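Local atomic coordinates of Lpg2148(MvcA) (Legionella pneumophila subsp. pneumophila str. Philadelphia 1, PDB entry 6K11), a protein that probably acts as a deamidase-related Legionella effector that removes ubiquitin from the host ubiquitin-conjugating enzyme UBE2N and so regulates its activity. Residues A[15-20]-A[264-269]; A[20-25]-A[360-365]. All coordinates share one frame; numbering follows the deposited sequence.

Contact 1 (A[15-20]-A[264-269]); sequences MSQSYG and WFVSDK
Gln17, in the last turn of helix 4-19, reaches over to the C-terminal end of helix 261-266 and carries most of this contact. Its CB lies 4.0 Å from Val266 CG2. The next atom, CG, touches two neighbours of the other helix, with Phe265 CB at 3.7 Å from Gln17 CG and the Val266 side chain met through its CG2. From there the chain runs on extended (chi2 172°), which carries the amide past CB of Phe265 to that residue's own carbonyl. Gln17 NE2 donates to Phe265 O at 3.0 Å in a nearly straight bond (168° at the hydrogen), and the oxygen lies in the plane of the amide. The donor stands well above the carbonyl plane, 65° out of it; Asp268 N, in one of the bonds of the Schellman motif at this helix end, reaches the same oxygen from the opposite face. Two donors thus grip Phe265 O. A water takes a second bond from Gln17 NE2 and donates to Asp268 OD1, 2.7 Å from the water oxygen; this carboxylate oxygen also forms a salt bridge with Lys13, one turn before Gln17 on helix 4-19. One residue before the glutamine, Ser16 OG meets the Phe265 ring at its edge, in plane, 3.5 Å from Phe265 CD2. This is helix-end packing with a side-chain amide bound to a helix terminus. Around it, Phe265 packs on Tyr252 of strand 250-252, outermost in the antiparallel sheet, and on Asp270 of helix 269-274, while Met15 and Tyr19 rest against helix 336-351.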
ATOM      1  N   MET A  15     -21.443  -9.419  -1.282  1.00 30.06           N
ATOM      2  CA  MET A  15     -20.902 -10.116  -0.115  1.00 30.89           C
ATOM      3  C   MET A  15     -19.994  -9.213   0.715  1.00 28.90           C
ATOM      4  O   MET A  15     -20.032  -9.248   1.953  1.00 29.44           O
ATOM      5  CB  MET A  15     -20.119 -11.364  -0.561  1.00 28.21           C
ATOM      6  CG  MET A  15     -20.987 -12.578  -1.026  1.00 31.01           C
ATOM      7  SD  MET A  15     -19.973 -14.025  -1.474  1.00 26.48           S
ATOM      8  CE  MET A  15     -19.163 -14.342   0.089  1.00 27.77           C
ATOM      9  N   SER A  16     -19.139  -8.434   0.059  1.00 27.73           N
ATOM     10  CA  SER A  16     -18.291  -7.497   0.800  1.00 31.46           C
ATOM     11  C   SER A  16     -19.120  -6.427   1.520  1.00 30.43           C
ATOM     12  O   SER A  16     -18.835  -6.082   2.676  1.00 29.69           O
ATOM     13  CB  SER A  16     -17.270  -6.866  -0.148  1.00 31.79           C
ATOM     14  OG  SER A  16     -16.506  -5.880   0.555  1.00 35.65           O
ATOM     15  N   GLN A  17     -20.154  -5.889   0.859  1.00 30.61           N
ATOM     16  CA  GLN A  17     -21.041  -4.930   1.522  1.00 30.44           C
ATOM     17  C   GLN A  17     -21.611  -5.498   2.817  1.00 33.01           C
ATOM     18  O   GLN A  17     -21.725  -4.783   3.822  1.00 27.98           O
ATOM     19  CB  GLN A  17     -22.205  -4.522   0.612  1.00 32.48           C
ATOM     20  CG  GLN A  17     -21.869  -3.622  -0.553  1.00 28.42           C
ATOM     21  CD  GLN A  17     -23.050  -3.438  -1.478  1.00 32.51           C
ATOM     22  OE1 GLN A  17     -23.957  -4.273  -1.523  1.00 32.42           O
ATOM     23  NE2 GLN A  17     -23.053  -2.340  -2.224  1.00 29.88           N
ATOM     24  N   SER A  18     -22.011  -6.776   2.799  1.00 29.73           N
ATOM     25  CA  SER A  18     -22.696  -7.364   3.944  1.00 26.48           C
ATOM     26  C   SER A  18     -21.728  -7.849   5.019  1.00 29.99           C
ATOM     27  O   SER A  18     -22.028  -7.718   6.207  1.00 29.50           O
ATOM     28  CB  SER A  18     -23.607  -8.516   3.481  1.00 27.62           C
ATOM     29  OG  SER A  18     -24.753  -8.002   2.801  1.00 31.52           O
ATOM     30  N   TYR A  19     -20.557  -8.398   4.646  1.00 27.55           N
ATOM     31  CA  TYR A  19     -19.799  -9.224   5.579  1.00 30.54           C
ATOM     32  C   TYR A  19     -18.415  -8.715   5.950  1.00 32.35           C
ATOM     33  O   TYR A  19     -17.779  -9.327   6.821  1.00 32.41           O
ATOM     34  CB  TYR A  19     -19.655 -10.650   5.026  1.00 31.38           C
ATOM     35  CG  TYR A  19     -20.984 -11.318   4.769  1.00 31.41           C
ATOM     36  CD1 TYR A  19     -21.923 -11.460   5.785  1.00 33.05           C
ATOM     37  CD2 TYR A  19     -21.299 -11.813   3.501  1.00 30.96           C
ATOM     38  CE1 TYR A  19     -23.152 -12.076   5.548  1.00 31.36           C
ATOM     39  CE2 TYR A  19     -22.519 -12.414   3.255  1.00 33.89           C
ATOM     40  CZ  TYR A  19     -23.432 -12.560   4.272  1.00 35.63           C
ATOM     41  OH  TYR A  19     -24.626 -13.192   3.999  1.00 35.74           O
ATOM     42  N   GLY A  20     -17.922  -7.641   5.320  1.00 33.28           N
ATOM     43  CA  GLY A  20     -16.654  -7.024   5.683  1.00 28.48           C
ATOM     44  C   GLY A  20     -15.472  -7.951   5.923  1.00 33.71           C
ATOM     45  O   GLY A  20     -15.019  -8.659   5.012  1.00 32.83           O
ATOM     46  N   TRP A 264     -16.063   0.922   0.568  1.00 28.03           N
ATOM     47  CA  TRP A 264     -15.980   1.283  -0.843  1.00 27.65           C
ATOM     48  C   TRP A 264     -17.201   0.791  -1.604  1.00 26.44           C
ATOM     49  O   TRP A 264     -17.874   1.566  -2.300  1.00 27.63           O
ATOM     50  CB  TRP A 264     -14.691   0.694  -1.424  1.00 22.43           C
ATOM     51  CG  TRP A 264     -14.431   0.983  -2.873  1.00 26.44           C
ATOM     52  CD1 TRP A 264     -14.684   0.157  -3.948  1.00 26.53           C
ATOM     53  CD2 TRP A 264     -13.830   2.163  -3.406  1.00 25.50           C
ATOM     54  NE1 TRP A 264     -14.266   0.757  -5.112  1.00 28.96           N
ATOM     55  CE2 TRP A 264     -13.748   1.995  -4.810  1.00 28.50           C
ATOM     56  CE3 TRP A 264     -13.356   3.358  -2.831  1.00 26.71           C
ATOM     57  CZ2 TRP A 264     -13.199   2.972  -5.650  1.00 30.58           C
ATOM     58  CZ3 TRP A 264     -12.800   4.326  -3.660  1.00 26.31           C
ATOM     59  CH2 TRP A 264     -12.725   4.125  -5.063  1.00 28.66           C
ATOM     60  N   PHE A 265     -17.529  -0.495  -1.452  1.00 25.52           N
ATOM     61  CA  PHE A 265     -18.688  -1.055  -2.139  1.00 25.02           C
ATOM     62  C   PHE A 265     -20.002  -0.484  -1.607  1.00 28.01           C
ATOM     63  O   PHE A 265     -20.937  -0.248  -2.382  1.00 27.93           O
ATOM     64  CB  PHE A 265     -18.675  -2.582  -2.000  1.00 25.78           C
ATOM     65  CG  PHE A 265     -17.749  -3.295  -2.966  1.00 26.37           C
ATOM     66  CD1 PHE A 265     -17.790  -3.033  -4.326  1.00 30.37           C
ATOM     67  CD2 PHE A 265     -16.870  -4.252  -2.508  1.00 27.07           C
ATOM     68  CE1 PHE A 265     -16.950  -3.713  -5.202  1.00 27.50           C
ATOM     69  CE2 PHE A 265     -16.045  -4.952  -3.372  1.00 28.36           C
ATOM     70  CZ  PHE A 265     -16.087  -4.687  -4.725  1.00 28.31           C
ATOM     71  N   VAL A 266     -20.114  -0.278  -0.289  1.00 25.51           N
ATOM     72  CA  VAL A 266     -21.345   0.316   0.245  1.00 27.02           C
ATOM     73  C   VAL A 266     -21.577   1.708  -0.356  1.00 31.01           C
ATOM     74  O   VAL A 266     -22.725   2.109  -0.610  1.00 29.16           O
ATOM     75  CB  VAL A 266     -21.296   0.365   1.795  1.00 29.70           C
ATOM     76  CG1 VAL A 266     -22.442   1.184   2.360  1.00 32.45           C
ATOM     77  CG2 VAL A 266     -21.329  -1.064   2.395  1.00 29.90           C
ATOM     78  N   SER A 267     -20.502   2.456  -0.622  1.00 25.50           N
ATOM     79  CA  SER A 267     -20.635   3.798  -1.182  1.00 28.97           C
ATOM     80  C   SER A 267     -20.875   3.805  -2.687  1.00 29.27           C
ATOM     81  O   SER A 267     -21.138   4.877  -3.234  1.00 28.04           O
ATOM     82  CB  SER A 267     -19.378   4.630  -0.889  1.00 28.02           C
ATOM     83  OG  SER A 267     -18.308   4.237  -1.745  1.00 26.85           O
ATOM     84  N   ASP A 268     -20.758   2.654  -3.365  1.00 27.12           N
ATOM     85  CA  ASP A 268     -20.961   2.563  -4.819  1.00 31.69           C
ATOM     86  C   ASP A 268     -19.987   3.459  -5.588  1.00 29.95           C
ATOM     87  O   ASP A 268     -20.274   3.895  -6.713  1.00 28.80           O
ATOM     88  CB  ASP A 268     -22.406   2.908  -5.235  1.00 33.03           C
ATOM     89  CG  ASP A 268     -23.451   2.018  -4.580  1.00 34.88           C
ATOM     90  OD1 ASP A 268     -23.334   0.781  -4.681  1.00 34.69           O
ATOM     91  OD2 ASP A 268     -24.396   2.567  -3.966  1.00 36.53           O
ATOM     92  N   LYS A 269     -18.825   3.762  -5.002  1.00 30.86           N
ATOM     93  CA  LYS A 269     -17.851   4.526  -5.774  1.00 28.41           C
ATOM     94  C   LYS A 269     -17.293   3.705  -6.922  1.00 30.59           C
ATOM     95  O   LYS A 269     -16.814   4.282  -7.901  1.00 33.71           O
ATOM     96  CB  LYS A 269     -16.708   5.033  -4.881  1.00 33.06           C
ATOM     97  CG  LYS A 269     -15.785   6.000  -5.610  1.00 32.21           C
ATOM     98  CD  LYS A 269     -15.071   6.939  -4.679  1.00 27.44           C
ATOM     99  CE  LYS A 269     -13.970   7.673  -5.435  1.00 28.77           C
ATOM    100  NZ  LYS A 269     -13.317   8.713  -4.582  1.00 29.94           N
TER
HETATM  101  O   HOH W   1     -25.292  -0.687  -3.615  1.00 44.42           O

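Contact 2 (A[20-25]-A[360-365]); sequences GVMMTG and DKVENY
Val21 and Met22 sit on a short 3-10 turn, residues 21-24, and pack against one side of helix 358-381 through an apolar contact centred on Tyr365. The turn follows Gly20, whose positive phi (45°) breaks the chain out of helix 4-19. Val21 comes first: its CG1 comes at the tyrosine ring obliquely and lies 3.9 Å from both Tyr365 CD2 and Tyr365 CE2. Met22 makes the broadest contact. Its CG lies over a face of the same ring, 4.1 Å from Tyr365 CG, and the two side chains run past each other in opposite directions. Extended as far as SD (chi2 179°), the methionine carries its sulfur to the helix, where Met22 SD is 3.9 Å from Val362 CG2 and equally far from Lys361 O. A bend at chi3 (82°) keeps the methyl beside Lys361, with Met22 CE 4.0 Å from Lys361 O. The lysine's tip leads away, and its NZ is bound by the carbonyls of His353 and Gly355. Ile350 of helix 336-351 also packs on Met22 and Lys361, so the methionine is held between two helices. Farther along, Thr24 OG1 accepts from Val26 N and donates a weak bond to Val21 O. Tyr365 OH is hydrogen-bonded to Val26 O; Thr24 OG1, at 4.1 Å from Tyr365 OH, is too far for a bond.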
ATOM      1  N   GLY A  20     -17.922  -7.641   5.320  1.00 33.28           N
ATOM      2  CA  GLY A  20     -16.654  -7.024   5.683  1.00 28.48           C
ATOM      3  C   GLY A  20     -15.472  -7.951   5.923  1.00 33.71           C
ATOM      4  O   GLY A  20     -15.019  -8.659   5.012  1.00 32.83           O
ATOM      5  N   VAL A  21     -14.966  -7.944   7.161  1.00 31.15           N
ATOM      6  CA  VAL A  21     -13.758  -8.685   7.506  1.00 33.13           C
ATOM      7  C   VAL A  21     -13.912 -10.191   7.296  1.00 35.43           C
ATOM      8  O   VAL A  21     -12.910 -10.890   7.103  1.00 33.66           O
ATOM      9  CB  VAL A  21     -13.347  -8.367   8.968  1.00 37.97           C
ATOM     10  CG1 VAL A  21     -14.386  -8.902   9.957  1.00 35.68           C
ATOM     11  CG2 VAL A  21     -11.954  -8.904   9.283  1.00 36.07           C
ATOM     12  N   MET A  22     -15.142 -10.713   7.323  1.00 30.70           N
ATOM     13  CA  MET A  22     -15.339 -12.153   7.164  1.00 32.45           C
ATOM     14  C   MET A  22     -14.905 -12.639   5.782  1.00 35.88           C
ATOM     15  O   MET A  22     -14.676 -13.842   5.602  1.00 36.73           O
ATOM     16  CB  MET A  22     -16.812 -12.534   7.395  1.00 32.08           C
ATOM     17  CG  MET A  22     -17.372 -12.228   8.782  1.00 28.20           C
ATOM     18  SD  MET A  22     -19.091 -12.646   9.007  1.00 24.30           S
ATOM     19  CE  MET A  22     -18.974 -14.447   9.377  1.00 27.68           C
ATOM     20  N   MET A  23     -14.779 -11.735   4.801  1.00 33.65           N
ATOM     21  CA  MET A  23     -14.461 -12.147   3.436  1.00 33.33           C
ATOM     22  C   MET A  23     -13.072 -12.763   3.287  1.00 36.80           C
ATOM     23  O   MET A  23     -12.827 -13.431   2.277  1.00 35.88           O
ATOM     24  CB  MET A  23     -14.617 -10.959   2.484  1.00 34.91           C
ATOM     25  CG  MET A  23     -16.047 -10.421   2.446  1.00 35.20           C
ATOM     26  SD  MET A  23     -17.131 -11.641   1.649  1.00 28.61           S
ATOM     27  CE  MET A  23     -16.346 -11.575   0.030  1.00 32.50           C
ATOM     28  N   THR A  24     -12.154 -12.553   4.246  1.00 35.16           N
ATOM     29  CA  THR A  24     -10.850 -13.221   4.198  1.00 36.68           C
ATOM     30  C   THR A  24     -10.961 -14.738   4.311  1.00 33.22           C
ATOM     31  O   THR A  24     -10.062 -15.455   3.852  1.00 37.57           O
ATOM     32  CB  THR A  24      -9.940 -12.738   5.336  1.00 38.46           C
ATOM     33  OG1 THR A  24     -10.471 -13.219   6.586  1.00 38.89           O
ATOM     34  CG2 THR A  24      -9.858 -11.227   5.362  1.00 39.93           C
ATOM     35  N   GLY A  25     -12.033 -15.244   4.918  1.00 36.01           N
ATOM     36  CA  GLY A  25     -12.192 -16.667   5.149  1.00 34.69           C
ATOM     37  C   GLY A  25     -11.384 -17.237   6.300  1.00 39.27           C
ATOM     38  O   GLY A  25     -11.400 -18.453   6.498  1.00 38.04           O
ATOM     39  N   ASP A 360     -25.144  -9.291  12.553  1.00 27.70           N
ATOM     40  CA  ASP A 360     -25.048 -10.237  13.668  1.00 31.56           C
ATOM     41  C   ASP A 360     -23.887 -11.211  13.487  1.00 32.58           C
ATOM     42  O   ASP A 360     -23.204 -11.561  14.455  1.00 30.92           O
ATOM     43  CB  ASP A 360     -26.351 -11.038  13.814  1.00 31.65           C
ATOM     44  CG  ASP A 360     -27.560 -10.170  14.136  1.00 37.20           C
ATOM     45  OD1 ASP A 360     -27.431  -9.212  14.950  1.00 34.39           O
ATOM     46  OD2 ASP A 360     -28.653 -10.466  13.583  1.00 36.36           O
ATOM     47  N   LYS A 361     -23.689 -11.714  12.265  1.00 29.93           N
ATOM     48  CA  LYS A 361     -22.605 -12.665  12.035  1.00 29.76           C
ATOM     49  C   LYS A 361     -21.244 -11.992  12.153  1.00 29.28           C
ATOM     50  O   LYS A 361     -20.290 -12.591  12.668  1.00 28.18           O
ATOM     51  CB  LYS A 361     -22.758 -13.320  10.658  1.00 29.71           C
ATOM     52  CG  LYS A 361     -24.067 -14.085  10.437  1.00 32.64           C
ATOM     53  CD  LYS A 361     -23.985 -14.931   9.151  1.00 34.68           C
ATOM     54  CE  LYS A 361     -25.331 -15.580   8.796  1.00 36.27           C
ATOM     55  NZ  LYS A 361     -25.752 -16.573   9.813  1.00 34.84           N
ATOM     56  N   VAL A 362     -21.128 -10.745  11.685  1.00 29.87           N
ATOM     57  CA  VAL A 362     -19.857 -10.026  11.835  1.00 27.30           C
ATOM     58  C   VAL A 362     -19.522  -9.841  13.313  1.00 29.65           C
ATOM     59  O   VAL A 362     -18.370 -10.033  13.727  1.00 29.66           O
ATOM     60  CB  VAL A 362     -19.897  -8.681  11.073  1.00 34.53           C
ATOM     61  CG1 VAL A 362     -18.663  -7.824  11.402  1.00 33.33           C
ATOM     62  CG2 VAL A 362     -19.977  -8.930   9.553  1.00 31.13           C
ATOM     63  N   GLU A 363     -20.531  -9.510  14.141  1.00 32.84           N
ATOM     64  CA  GLU A 363     -20.301  -9.379  15.584  1.00 31.31           C
ATOM     65  C   GLU A 363     -19.917 -10.715  16.218  1.00 32.72           C
ATOM     66  O   GLU A 363     -19.092 -10.753  17.136  1.00 32.75           O
ATOM     67  CB  GLU A 363     -21.536  -8.821  16.292  1.00 33.07           C
ATOM     68  CG  GLU A 363     -21.807  -7.319  16.021  1.00 34.11           C
ATOM     69  CD  GLU A 363     -20.595  -6.451  16.290  1.00 39.29           C
ATOM     70  OE1 GLU A 363     -20.142  -6.391  17.465  1.00 40.23           O
ATOM     71  OE2 GLU A 363     -20.075  -5.845  15.322  1.00 37.86           O
ATOM     72  N   ASN A 364     -20.534 -11.815  15.773  1.00 32.28           N
ATOM     73  CA  ASN A 364     -20.121 -13.132  16.263  1.00 34.25           C
ATOM     74  C   ASN A 364     -18.651 -13.391  15.949  1.00 30.61           C
ATOM     75  O   ASN A 364     -17.895 -13.873  16.807  1.00 33.06           O
ATOM     76  CB  ASN A 364     -21.007 -14.214  15.646  1.00 36.26           C
ATOM     77  CG  ASN A 364     -20.534 -15.635  15.977  1.00 40.89           C
ATOM     78  OD1 ASN A 364     -19.902 -16.313  15.144  1.00 35.81           O
ATOM     79  ND2 ASN A 364     -20.844 -16.091  17.191  1.00 38.94           N
ATOM     80  N   TYR A 365     -18.233 -13.068  14.719  1.00 28.32           N
ATOM     81  CA  TYR A 365     -16.849 -13.261  14.303  1.00 29.73           C
ATOM     82  C   TYR A 365     -15.895 -12.411  15.138  1.00 32.45           C
ATOM     83  O   TYR A 365     -14.851 -12.894  15.601  1.00 28.75           O
ATOM     84  CB  TYR A 365     -16.726 -12.917  12.821  1.00 29.13           C
ATOM     85  CG  TYR A 365     -15.375 -13.173  12.210  1.00 33.41           C
ATOM     86  CD1 TYR A 365     -15.025 -14.451  11.752  1.00 28.31           C
ATOM     87  CD2 TYR A 365     -14.463 -12.141  12.047  1.00 28.34           C
ATOM     88  CE1 TYR A 365     -13.784 -14.673  11.181  1.00 29.20           C
ATOM     89  CE2 TYR A 365     -13.236 -12.353  11.463  1.00 31.58           C
ATOM     90  CZ  TYR A 365     -12.900 -13.625  11.034  1.00 31.22           C
ATOM     91  OH  TYR A 365     -11.665 -13.817  10.471  1.00 31.20           O
TER

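Overall arrangement
The first segments of contacts 1 and 2 follow one another and share Gly20, where helix 4-19 ends and the 3-10 turn begins. The contact centres are 13 Å apart, on the same side of the chain's centre. Along the sequence the order is 15-20, 20-25, 264-269, 360-365, so the two links cross. Contact 1 ties the end of helix 4-19 to helix 261-266, close to the outermost strand 250-252 of the antiparallel sheet; contact 2 ties the following turn to the C-terminal helix 358-381. They touch directly, Met15 CE lying 3.7 Å from Met23 SD. Helix 336-351 packs against both; together the contacts fasten one N-terminal segment to two parts of the chain more than 200 residues away.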